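Local coordinates for uncharacterized protein BT_3980 with actin-like ATPase fold (PDB 3HRG) that is of unknown function but has an actin-like ATPase fold, which makes nucleotide binding or hydrolysis possible though unproven, at residues N110-F121 with F140-E149; A74-P82 with L94-E105. One frame throughout, in Å; residues are numbered along the deposited sequence. Where two conformers were deposited one is given.

Contact 1. Residues N110-F121 with F140-E149; sequences NILKKNNVVIIF and FYSQSTPLIE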
loop_
_atom_site.group_PDB
_atom_site.type_symbol
_atom_site.label_atom_id
_atom_site.label_comp_id
_atom_site.label_asym_id
_atom_site.label_seq_id
_atom_site.Cartn_x
_atom_site.Cartn_y
_atom_site.Cartn_z
ATOM N N ASN A 110 11.390 2.392 4.529
ATOM C CA ASN A 110 11.284 1.081 5.106
ATOM C C ASN A 110 12.257 0.123 4.418
ATOM O O ASN A 110 12.244 0.009 3.198
ATOM C CB ASN A 110 9.928 0.471 4.863
ATOM C CG ASN A 110 8.774 1.295 5.410
ATOM O OD1 ASN A 110 7.736 1.362 4.753
ATOM N ND2 ASN A 110 8.928 1.899 6.592
ATOM N N ILE A 111 13.039 -0.597 5.209
ATOM C CA ILE A 111 13.913 -1.608 4.699
ATOM C C ILE A 111 13.178 -2.968 4.738
ATOM O O ILE A 111 12.678 -3.382 5.790
ATOM C CB ILE A 111 15.200 -1.720 5.525
ATOM C CG1 ILE A 111 15.968 -0.407 5.451
ATOM C CG2 ILE A 111 16.099 -2.893 4.982
ATOM C CD1 ILE A 111 17.170 -0.314 6.415
ATOM N N LEU A 112 13.112 -3.632 3.597
ATOM C CA LEU A 112 12.514 -4.955 3.490
ATOM C C LEU A 112 13.703 -5.906 3.399
ATOM O O LEU A 112 14.143 -6.246 2.309
ATOM C CB LEU A 112 11.589 -5.052 2.286
ATOM C CG LEU A 112 10.290 -4.238 2.262
ATOM C CD1 LEU A 112 10.452 -2.691 2.272
ATOM C CD2 LEU A 112 9.448 -4.691 1.054
ATOM N N LYS A 113 14.240 -6.306 4.557
ATOM C CA LYS A 113 15.470 -7.159 4.602
ATOM C C LYS A 113 15.347 -8.481 3.835
ATOM O O LYS A 113 16.210 -8.806 3.009
ATOM C CB LYS A 113 15.891 -7.437 6.058
ATOM C CG LYS A 113 17.207 -8.201 6.188
ATOM N N LYS A 114 14.257 -9.204 4.085
ATOM C CA LYS A 114 13.959 -10.467 3.403
ATOM C C LYS A 114 13.889 -10.334 1.863
ATOM O O LYS A 114 14.328 -11.242 1.154
ATOM C CB LYS A 114 12.628 -11.032 3.937
ATOM N N ASN A 115 13.400 -9.198 1.354
ATOM C CA ASN A 115 13.280 -8.960 -0.103
ATOM C C ASN A 115 14.427 -8.170 -0.729
ATOM O O ASN A 115 14.399 -7.883 -1.924
ATOM C CB ASN A 115 11.967 -8.237 -0.380
ATOM C CG ASN A 115 10.773 -9.011 0.131
ATOM O OD1 ASN A 115 10.257 -8.723 1.210
ATOM N ND2 ASN A 115 10.398 -10.049 -0.578
ATOM N N ASN A 116 15.415 -7.779 0.074
ATOM C CA ASN A 116 16.552 -6.981 -0.408
ATOM C C ASN A 116 16.178 -5.689 -1.138
ATOM O O ASN A 116 16.794 -5.312 -2.158
ATOM C CB ASN A 116 17.493 -7.856 -1.238
ATOM C CG ASN A 116 18.193 -8.869 -0.386
ATOM O OD1 ASN A 116 18.993 -8.505 0.487
ATOM N ND2 ASN A 116 17.927 -10.145 -0.627
ATOM N N VAL A 117 15.165 -5.004 -0.621
ATOM C CA VAL A 117 14.795 -3.732 -1.187
ATOM C C VAL A 117 14.429 -2.731 -0.107
ATOM O O VAL A 117 14.173 -3.094 1.072
ATOM C CB VAL A 117 13.602 -3.813 -2.176
ATOM C CG1 VAL A 117 13.847 -4.796 -3.345
ATOM C CG2 VAL A 117 12.335 -4.181 -1.458
ATOM N N VAL A 118 14.415 -1.470 -0.515
ATOM C CA VAL A 118 14.014 -0.362 0.357
ATOM C C VAL A 118 12.976 0.434 -0.345
ATOM O O VAL A 118 13.086 0.661 -1.537
ATOM C CB VAL A 118 15.211 0.543 0.663
ATOM C CG1 VAL A 118 14.790 1.797 1.528
ATOM C CG2 VAL A 118 16.285 -0.253 1.327
ATOM N N ILE A 119 11.954 0.870 0.389
ATOM C CA ILE A 119 10.916 1.723 -0.137
ATOM C C ILE A 119 11.083 3.075 0.577
ATOM O O ILE A 119 11.013 3.129 1.815
ATOM C CB ILE A 119 9.508 1.184 0.160
ATOM C CG1 ILE A 119 9.290 -0.186 -0.519
ATOM C CG2 ILE A 119 8.412 2.222 -0.298
ATOM C CD1 ILE A 119 9.266 -0.122 -2.034
ATOM N N ILE A 120 11.367 4.123 -0.210
ATOM C CA ILE A 120 11.519 5.500 0.247
ATOM C C ILE A 120 10.174 6.147 -0.068
ATOM O O ILE A 120 9.674 5.986 -1.174
ATOM C CB ILE A 120 12.660 6.229 -0.452
ATOM C CG1 ILE A 120 13.978 5.441 -0.372
ATOM C CG2 ILE A 120 12.820 7.601 0.166
ATOM C CD1 ILE A 120 15.122 5.993 -1.326
ATOM N N PHE A 121 9.562 6.822 0.911
ATOM C CA PHE A 121 8.196 7.338 0.740
ATOM C C PHE A 121 7.968 8.682 1.445
ATOM O O PHE A 121 8.581 9.003 2.446
ATOM C CB PHE A 121 7.160 6.283 1.207
ATOM C CG PHE A 121 7.153 6.009 2.696
ATOM C CD1 PHE A 121 8.049 5.107 3.266
ATOM C CD2 PHE A 121 6.235 6.640 3.534
ATOM C CE1 PHE A 121 8.041 4.846 4.642
ATOM C CE2 PHE A 121 6.227 6.379 4.907
ATOM C CZ PHE A 121 7.130 5.469 5.453
ATOM N N PHE A 140 5.755 3.826 10.938
ATOM C CA PHE A 140 5.215 4.352 9.654
ATOM C C PHE A 140 5.674 3.539 8.453
ATOM O O PHE A 140 6.875 3.276 8.316
ATOM C CB PHE A 140 5.656 5.775 9.437
ATOM C CG PHE A 140 5.050 6.747 10.409
ATOM C CD1 PHE A 140 5.585 6.892 11.661
ATOM C CD2 PHE A 140 3.922 7.487 10.046
ATOM C CE1 PHE A 140 5.018 7.770 12.577
ATOM C CE2 PHE A 140 3.339 8.366 10.959
ATOM C CZ PHE A 140 3.904 8.522 12.195
ATOM N N TYR A 141 4.721 3.165 7.597
ATOM C CA TYR A 141 5.027 2.394 6.400
ATOM C C TYR A 141 4.389 2.949 5.182
ATOM O O TYR A 141 3.341 3.554 5.251
ATOM C CB TYR A 141 4.456 0.981 6.497
ATOM C CG TYR A 141 4.987 0.180 7.655
ATOM C CD1 TYR A 141 6.141 -0.597 7.523
ATOM C CD2 TYR A 141 4.332 0.189 8.872
ATOM C CE1 TYR A 141 6.638 -1.320 8.579
ATOM C CE2 TYR A 141 4.817 -0.525 9.942
ATOM C CZ TYR A 141 5.966 -1.280 9.790
ATOM O OH TYR A 141 6.396 -1.975 10.856
ATOM N N SER A 142 5.054 2.739 4.060
ATOM C CA SER A 142 4.461 2.963 2.780
ATOM C C SER A 142 3.537 1.775 2.644
ATOM O O SER A 142 3.872 0.671 3.121
ATOM C CB SER A 142 5.516 2.854 1.658
ATOM O OG SER A 142 4.930 2.818 0.349
ATOM N N GLN A 143 2.383 1.947 2.012
ATOM C CA GLN A 143 1.471 0.816 1.766
ATOM C C GLN A 143 2.196 -0.244 0.907
ATOM O O GLN A 143 1.942 -1.449 1.054
ATOM C CB GLN A 143 0.182 1.283 1.109
ATOM C CG GLN A 143 -0.772 0.161 0.769
ATOM C CD GLN A 143 -1.944 0.582 -0.026
ATOM O OE1 GLN A 143 -1.798 1.280 -1.028
ATOM N NE2 GLN A 143 -3.131 0.085 0.347
ATOM N N SER A 144 3.109 0.207 0.041
ATOM C CA SER A 144 3.903 -0.688 -0.786
ATOM C C SER A 144 4.768 -1.700 -0.005
ATOM O O SER A 144 5.022 -2.802 -0.505
ATOM C CB SER A 144 4.784 0.106 -1.715
ATOM O OG SER A 144 4.015 0.819 -2.675
ATOM N N THR A 145 5.184 -1.350 1.210
ATOM C CA THR A 145 6.031 -2.243 2.020
ATOM C C THR A 145 5.359 -3.607 2.356
ATOM O O THR A 145 5.885 -4.657 1.947
ATOM C CB THR A 145 6.574 -1.490 3.218
ATOM O OG1 THR A 145 7.372 -0.397 2.732
ATOM C CG2 THR A 145 7.385 -2.415 4.139
ATOM N N PRO A 146 4.215 -3.613 3.076
ATOM C CA PRO A 146 3.563 -4.902 3.278
ATOM C C PRO A 146 3.066 -5.552 1.978
ATOM O O PRO A 146 3.024 -6.766 1.916
ATOM C CB PRO A 146 2.356 -4.551 4.180
ATOM C CG PRO A 146 2.201 -3.047 4.012
ATOM C CD PRO A 146 3.544 -2.544 3.854
ATOM N N LEU A 147 2.677 -4.770 0.964
ATOM C CA LEU A 147 2.193 -5.354 -0.280
ATOM C C LEU A 147 3.300 -6.157 -0.983
ATOM O O LEU A 147 3.066 -7.270 -1.435
ATOM C CB LEU A 147 1.577 -4.315 -1.216
ATOM C CG LEU A 147 0.201 -3.736 -0.861
ATOM C CD1 LEU A 147 -0.278 -2.753 -1.933
ATOM C CD2 LEU A 147 -0.844 -4.823 -0.682
ATOM N N ILE A 148 4.499 -5.608 -1.022
ATOM C CA ILE A 148 5.640 -6.291 -1.641
ATOM C C ILE A 148 5.985 -7.555 -0.893
ATOM O O ILE A 148 6.175 -8.599 -1.515
ATOM C CB ILE A 148 6.872 -5.379 -1.701
ATOM C CG1 ILE A 148 6.625 -4.320 -2.757
ATOM C CG2 ILE A 148 8.134 -6.193 -2.030
ATOM C CD1 ILE A 148 7.603 -3.172 -2.764
ATOM N N GLU A 149 6.010 -7.499 0.443
ATOM C CA GLU A 149 6.306 -8.716 1.208
ATOM C C GLU A 149 5.265 -9.823 0.948
ATOM O O GLU A 149 5.598 -11.000 0.764
ATOM C CB GLU A 149 6.389 -8.428 2.705
ATOM C CG GLU A 149 7.452 -7.419 3.016
ATOM C CD GLU A 149 7.814 -7.323 4.471
ATOM O OE1 GLU A 149 7.211 -8.030 5.305
ATOM O OE2 GLU A 149 8.750 -6.544 4.757
HETATM O O HOH W 1 8.188 -11.621 1.289
HETATM O O HOH W 2 10.992 -8.067 3.690
#

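Contact 2. Residues A74-P82 with L94-E105; sequences ASKRFTMIP and LFYHNHQKRENE. With PEG (di(hydroxyethyl)ether), chain D.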
loop_
_atom_site.group_PDB
_atom_site.type_symbol
_atom_site.label_atom_id
_atom_site.label_comp_id
_atom_site.label_asym_id
_atom_site.label_seq_id
_atom_site.Cartn_x
_atom_site.Cartn_y
_atom_site.Cartn_z
ATOM N N ALA A 74 -1.023 5.195 1.833
ATOM C CA ALA A 74 -1.366 4.779 0.479
ATOM C C ALA A 74 -1.178 6.008 -0.388
ATOM O O ALA A 74 -1.937 6.985 -0.289
ATOM C CB ALA A 74 -2.784 4.285 0.395
ATOM N N SER A 75 -0.192 5.965 -1.267
ATOM C CA SER A 75 0.162 7.123 -2.098
ATOM C C SER A 75 1.034 6.704 -3.259
ATOM O O SER A 75 1.683 5.649 -3.206
ATOM C CB SER A 75 0.969 8.081 -1.208
ATOM O OG SER A 75 1.582 9.115 -1.923
ATOM N N LYS A 76 1.086 7.522 -4.304
ATOM C CA LYS A 76 1.986 7.211 -5.422
ATOM C C LYS A 76 3.379 7.708 -5.144
ATOM O O LYS A 76 4.301 7.434 -5.936
ATOM C CB LYS A 76 1.496 7.838 -6.737
ATOM C CG LYS A 76 1.478 9.326 -6.800
ATOM C CD LYS A 76 0.810 9.763 -8.147
ATOM C CE LYS A 76 0.124 11.056 -7.977
ATOM N NZ LYS A 76 -1.076 10.854 -7.095
ATOM N N ARG A 77 3.561 8.439 -4.040
ATOM C CA ARG A 77 4.839 9.086 -3.743
ATOM C C ARG A 77 5.779 8.168 -2.993
ATOM O O ARG A 77 6.007 8.339 -1.813
ATOM C CB ARG A 77 4.613 10.402 -3.009
ATOM C CG ARG A 77 3.831 11.414 -3.895
ATOM C CD ARG A 77 3.620 12.745 -3.270
ATOM N NE ARG A 77 4.888 13.431 -3.057
ATOM C CZ ARG A 77 5.564 14.115 -3.986
ATOM N NH1 ARG A 77 5.123 14.248 -5.241
ATOM N NH2 ARG A 77 6.706 14.682 -3.655
ATOM N N PHE A 78 6.292 7.177 -3.722
ATOM C CA PHE A 78 7.264 6.231 -3.181
ATOM C C PHE A 78 8.194 5.834 -4.304
ATOM O O PHE A 78 7.858 5.939 -5.497
ATOM C CB PHE A 78 6.658 4.958 -2.545
ATOM C CG PHE A 78 5.984 4.028 -3.537
ATOM C CD1 PHE A 78 6.699 3.044 -4.212
ATOM C CD2 PHE A 78 4.655 4.180 -3.812
ATOM C CE1 PHE A 78 6.074 2.205 -5.105
ATOM C CE2 PHE A 78 4.015 3.344 -4.710
ATOM C CZ PHE A 78 4.743 2.364 -5.381
ATOM N N THR A 79 9.380 5.390 -3.904
ATOM C CA THR A 79 10.411 4.951 -4.814
ATOM C C THR A 79 11.103 3.711 -4.246
ATOM O O THR A 79 11.468 3.682 -3.068
ATOM C CB THR A 79 11.463 6.034 -4.981
ATOM O OG1 THR A 79 10.907 7.132 -5.701
ATOM C CG2 THR A 79 12.695 5.480 -5.747
HETATM N N MSE A 80 11.275 2.691 -5.074
HETATM C CA MSE A 80 11.941 1.473 -4.643
HETATM C C MSE A 80 13.390 1.486 -5.078
HETATM O O MSE A 80 13.680 1.862 -6.206
HETATM C CB MSE A 80 11.234 0.247 -5.221
HETATM C CG MSE A 80 11.816 -1.103 -4.779
HETATM SE SE MSE A 80 13.314 -1.758 -5.796
HETATM C CE MSE A 80 12.424 -2.139 -7.486
ATOM N N ILE A 81 14.285 1.083 -4.165
ATOM C CA ILE A 81 15.700 0.963 -4.507
ATOM C C ILE A 81 16.234 -0.353 -3.909
ATOM O O ILE A 81 15.879 -0.748 -2.795
ATOM C CB ILE A 81 16.549 2.189 -4.070
ATOM C CG1 ILE A 81 17.938 2.150 -4.733
ATOM C CG2 ILE A 81 16.631 2.288 -2.568
ATOM C CD1 ILE A 81 18.843 3.234 -4.216
ATOM N N PRO A 82 17.040 -1.092 -4.696
ATOM C CA PRO A 82 17.544 -2.331 -4.126
ATOM C C PRO A 82 18.384 -2.006 -2.901
ATOM O O PRO A 82 19.032 -0.964 -2.880
ATOM C CB PRO A 82 18.413 -2.909 -5.244
ATOM C CG PRO A 82 17.842 -2.369 -6.473
ATOM C CD PRO A 82 17.228 -1.061 -6.163
ATOM N N LEU A 94 17.540 10.728 -3.706
ATOM C CA LEU A 94 16.945 9.706 -4.563
ATOM C C LEU A 94 15.463 9.967 -4.781
ATOM O O LEU A 94 14.942 9.909 -5.905
ATOM C CB LEU A 94 17.103 8.330 -3.914
ATOM C CG LEU A 94 18.486 7.661 -3.912
ATOM C CD1 LEU A 94 18.593 6.524 -2.885
ATOM C CD2 LEU A 94 18.797 7.173 -5.304
ATOM N N PHE A 95 14.769 10.244 -3.683
ATOM C CA PHE A 95 13.341 10.499 -3.744
ATOM C C PHE A 95 12.997 11.694 -4.627
ATOM O O PHE A 95 12.105 11.595 -5.502
ATOM C CB PHE A 95 12.807 10.681 -2.322
ATOM C CG PHE A 95 11.305 10.811 -2.246
ATOM C CD1 PHE A 95 10.499 9.687 -2.284
ATOM C CD2 PHE A 95 10.704 12.055 -2.150
ATOM C CE1 PHE A 95 9.112 9.801 -2.184
ATOM C CE2 PHE A 95 9.335 12.177 -2.075
ATOM C CZ PHE A 95 8.529 11.028 -2.087
ATOM N N TYR A 96 13.691 12.808 -4.417
ATOM C CA TYR A 96 13.441 14.034 -5.215
ATOM C C TYR A 96 13.990 14.032 -6.662
ATOM O O TYR A 96 13.705 14.972 -7.406
ATOM C CB TYR A 96 13.723 15.327 -4.405
ATOM C CG TYR A 96 12.704 15.448 -3.269
ATOM C CD1 TYR A 96 11.321 15.559 -3.540
ATOM C CD2 TYR A 96 13.099 15.448 -1.952
ATOM C CE1 TYR A 96 10.390 15.654 -2.522
ATOM C CE2 TYR A 96 12.151 15.552 -0.903
ATOM C CZ TYR A 96 10.796 15.645 -1.206
ATOM O OH TYR A 96 9.830 15.750 -0.200
ATOM N N HIS A 97 14.790 13.023 -7.016
ATOM C CA HIS A 97 15.183 12.800 -8.411
ATOM C C HIS A 97 14.075 11.945 -9.119
ATOM O O HIS A 97 14.123 11.720 -10.317
ATOM C CB HIS A 97 16.595 12.212 -8.559
ATOM C CG HIS A 97 17.678 13.250 -8.533
ATOM N ND1 HIS A 97 17.868 14.137 -9.572
ATOM C CD2 HIS A 97 18.644 13.524 -7.621
ATOM C CE1 HIS A 97 18.884 14.935 -9.283
ATOM N NE2 HIS A 97 19.376 14.579 -8.107
ATOM N N ASN A 98 13.095 11.461 -8.367
ATOM C CA ASN A 98 11.948 10.720 -8.919
ATOM C C ASN A 98 10.583 11.370 -8.704
ATOM O O ASN A 98 9.619 10.961 -9.361
ATOM C CB ASN A 98 11.940 9.318 -8.323
ATOM C CG ASN A 98 13.041 8.432 -8.904
ATOM O OD1 ASN A 98 12.932 7.944 -10.032
ATOM N ND2 ASN A 98 14.089 8.228 -8.152
ATOM N N HIS A 99 10.474 12.319 -7.762
ATOM C CA HIS A 99 9.208 12.999 -7.463
ATOM C C HIS A 99 9.459 14.497 -7.363
ATOM O O HIS A 99 10.524 14.927 -6.938
ATOM C CB HIS A 99 8.624 12.488 -6.155
ATOM C CG HIS A 99 8.376 11.010 -6.151
ATOM N ND1 HIS A 99 7.253 10.446 -6.709
ATOM C CD2 HIS A 99 9.114 9.987 -5.674
ATOM C CE1 HIS A 99 7.331 9.132 -6.612
ATOM N NE2 HIS A 99 8.436 8.829 -5.959
ATOM N N GLN A 100 8.451 15.286 -7.714
ATOM C CA GLN A 100 8.538 16.734 -7.666
ATOM C C GLN A 100 8.737 17.189 -6.226
ATOM O O GLN A 100 8.118 16.630 -5.303
ATOM C CB GLN A 100 7.263 17.361 -8.260
ATOM C CG GLN A 100 7.221 18.882 -8.212
ATOM C CD GLN A 100 6.017 19.492 -8.927
ATOM O OE1 GLN A 100 5.198 18.789 -9.519
ATOM N NE2 GLN A 100 5.911 20.812 -8.870
ATOM N N LYS A 101 9.599 18.181 -6.016
ATOM C CA LYS A 101 9.842 18.725 -4.674
ATOM C C LYS A 101 8.542 19.238 -4.068
ATOM O O LYS A 101 7.641 19.653 -4.798
ATOM C CB LYS A 101 10.895 19.852 -4.679
ATOM C CG LYS A 101 12.344 19.393 -4.901
ATOM C CD LYS A 101 13.339 20.594 -4.898
ATOM N N ARG A 102 8.461 19.193 -2.738
ATOM C CA ARG A 102 7.268 19.609 -2.012
ATOM C C ARG A 102 7.674 20.025 -0.602
ATOM O O ARG A 102 8.268 19.243 0.133
ATOM C CB ARG A 102 6.307 18.436 -2.009
ATOM C CG ARG A 102 5.011 18.681 -1.381
ATOM C CD ARG A 102 4.137 17.478 -1.488
ATOM N NE ARG A 102 3.683 17.171 -2.847
ATOM C CZ ARG A 102 2.682 16.326 -3.120
ATOM N NH1 ARG A 102 2.033 15.684 -2.157
ATOM N NH2 ARG A 102 2.305 16.137 -4.364
ATOM N N GLU A 103 7.332 21.239 -0.200
ATOM C CA GLU A 103 7.757 21.751 1.113
ATOM C C GLU A 103 7.096 21.086 2.336
ATOM O O GLU A 103 7.802 20.766 3.296
ATOM C CB GLU A 103 7.583 23.278 1.160
ATOM C CG GLU A 103 8.261 24.010 2.353
ATOM C CD GLU A 103 9.805 23.969 2.336
ATOM O OE1 GLU A 103 10.425 23.398 1.404
ATOM O OE2 GLU A 103 10.410 24.546 3.274
ATOM N N ASN A 104 5.793 20.811 2.318
ATOM C CA ASN A 104 5.173 20.221 3.505
ATOM C C ASN A 104 5.221 18.693 3.463
ATOM O O ASN A 104 4.213 18.032 3.714
ATOM C CB ASN A 104 3.735 20.720 3.684
ATOM C CG ASN A 104 3.211 20.494 5.122
ATOM O OD1 ASN A 104 3.765 21.063 6.088
ATOM N ND2 ASN A 104 2.140 19.705 5.265
ATOM N N GLU A 105 6.384 18.132 3.107
ATOM C CA GLU A 105 6.561 16.683 3.010
ATOM C C GLU A 105 7.807 16.219 3.749
ATOM O O GLU A 105 8.834 16.858 3.682
ATOM C CB GLU A 105 6.670 16.249 1.536
ATOM C CG GLU A 105 6.821 14.738 1.311
ATOM C CD GLU A 105 6.752 14.366 -0.152
ATOM O OE1 GLU A 105 7.510 14.927 -0.987
ATOM O OE2 GLU A 105 5.923 13.484 -0.493
HETATM C C1 PEG D . 10.560 14.542 -11.124
HETATM O O1 PEG D . 11.645 14.849 -10.229
HETATM C C2 PEG D . 10.654 13.132 -11.715
HETATM O O2 PEG D . 11.178 13.119 -13.049
HETATM C C3 PEG D . 10.954 11.883 -13.732
#

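Contact 1. Residues N110-F121 with F140-E149
N110 joins its hairpin to the segment F140-E149 through both ends of its amide. ND2 donates to F140 O at 3.0 Å, the acceptor lying in the amide plane, while OD1 accepts twice: from S142 N at 3.1 Å and, on a lone pair, from T145 OG1 at 2.7 Å. Asparagine suits the place because one short, flat group donates to a strand carbonyl and accepts from the strand end and the helix's first turn. Were N110 replaced by an alanine, F140 O, S142 N and the T145 hydroxyl would probably lose these mates. Strands 105-112 and 117-124, linked by a type I turn with a G1 bulge, lie here against the passage from strand 139-142 into helix 144-154, where two sheets of the actin-like fold meet. Apolar packing continues along the helix: I119 CD1 meets I148 CD1 tip to tip at 3.5 Å, and L112 CD2 lies 3.7 Å from I148 CG2. F121 CG stands between its backbone N and carbonyl carbon (chi1 68°), which lays one ring face against the strand end at Y141 and S142; S142 N stands over the ring centre, and S142 CB makes an off-centre CH-pi contact. At the turn, one water donates to N115 OD1 and, weakly, to E149 OE2, and a second water joins N115 ND2 to E149 O.

Contact 2. Residues A74-P82 with L94-E105
E105 OE1 is gripped by two donors, R77 NH2 at 2.8 Å on its syn side and Y96 OH at 2.6 Å on its anti side. R77 NE completes a side-on, bidentate salt bridge by reaching E105 OE2, also at 2.8 Å, along a nearly straight bond of 174°. The contact ties the start of edge strand 78-82, in the three-stranded antiparallel sheet, to the end of helix 91-96 and the loop that leads into the opposite edge strand. Arginine fits because its planar group has donors to spare: NH2 also binds Q100 O at 2.9 Å, in the guanidinium plane. The chain bends at chi3 (65°), bringing that plane against R102, whose guanidinium stacks on it with centres 3.7 Å apart and planes at 15°. E105 would probably offset the like charges. Histidine suits position H99 because NE2 lies close to two oxygens: 3.0 Å from T79 OG1, where either could be the donor, and in a weak bond to F78 O, while R77 CA sits over the ring face. F95 turns a ring edge to the backbone of R77, its CE1 lying 3.5 Å from R77 O.

Overall arrangement
Both contacts are built on the same antiparallel sheet, in which strand 117-124 lies between strands 78-82 and 105-112. Their centres are 14 Å apart, and the join is largely backbone pairing: V118 N lies 2.8 Å from I81 O and T79 N 2.8 Å from I120 O, both probable hydrogen bonds. F78 adds a side-chain link, its CZ packing against S144 OG, whose hydroxyl is also hydrogen-bonded to Y175. Contact 1 is buried, whereas contact 2 lies at the surface, beside an unidentified ligand, probably from the crystallisation liquor, that is hydrogen-bonded to R102, S75 and K76. An unknown ligand is about 10 Å from the F121 side chain in contact 1.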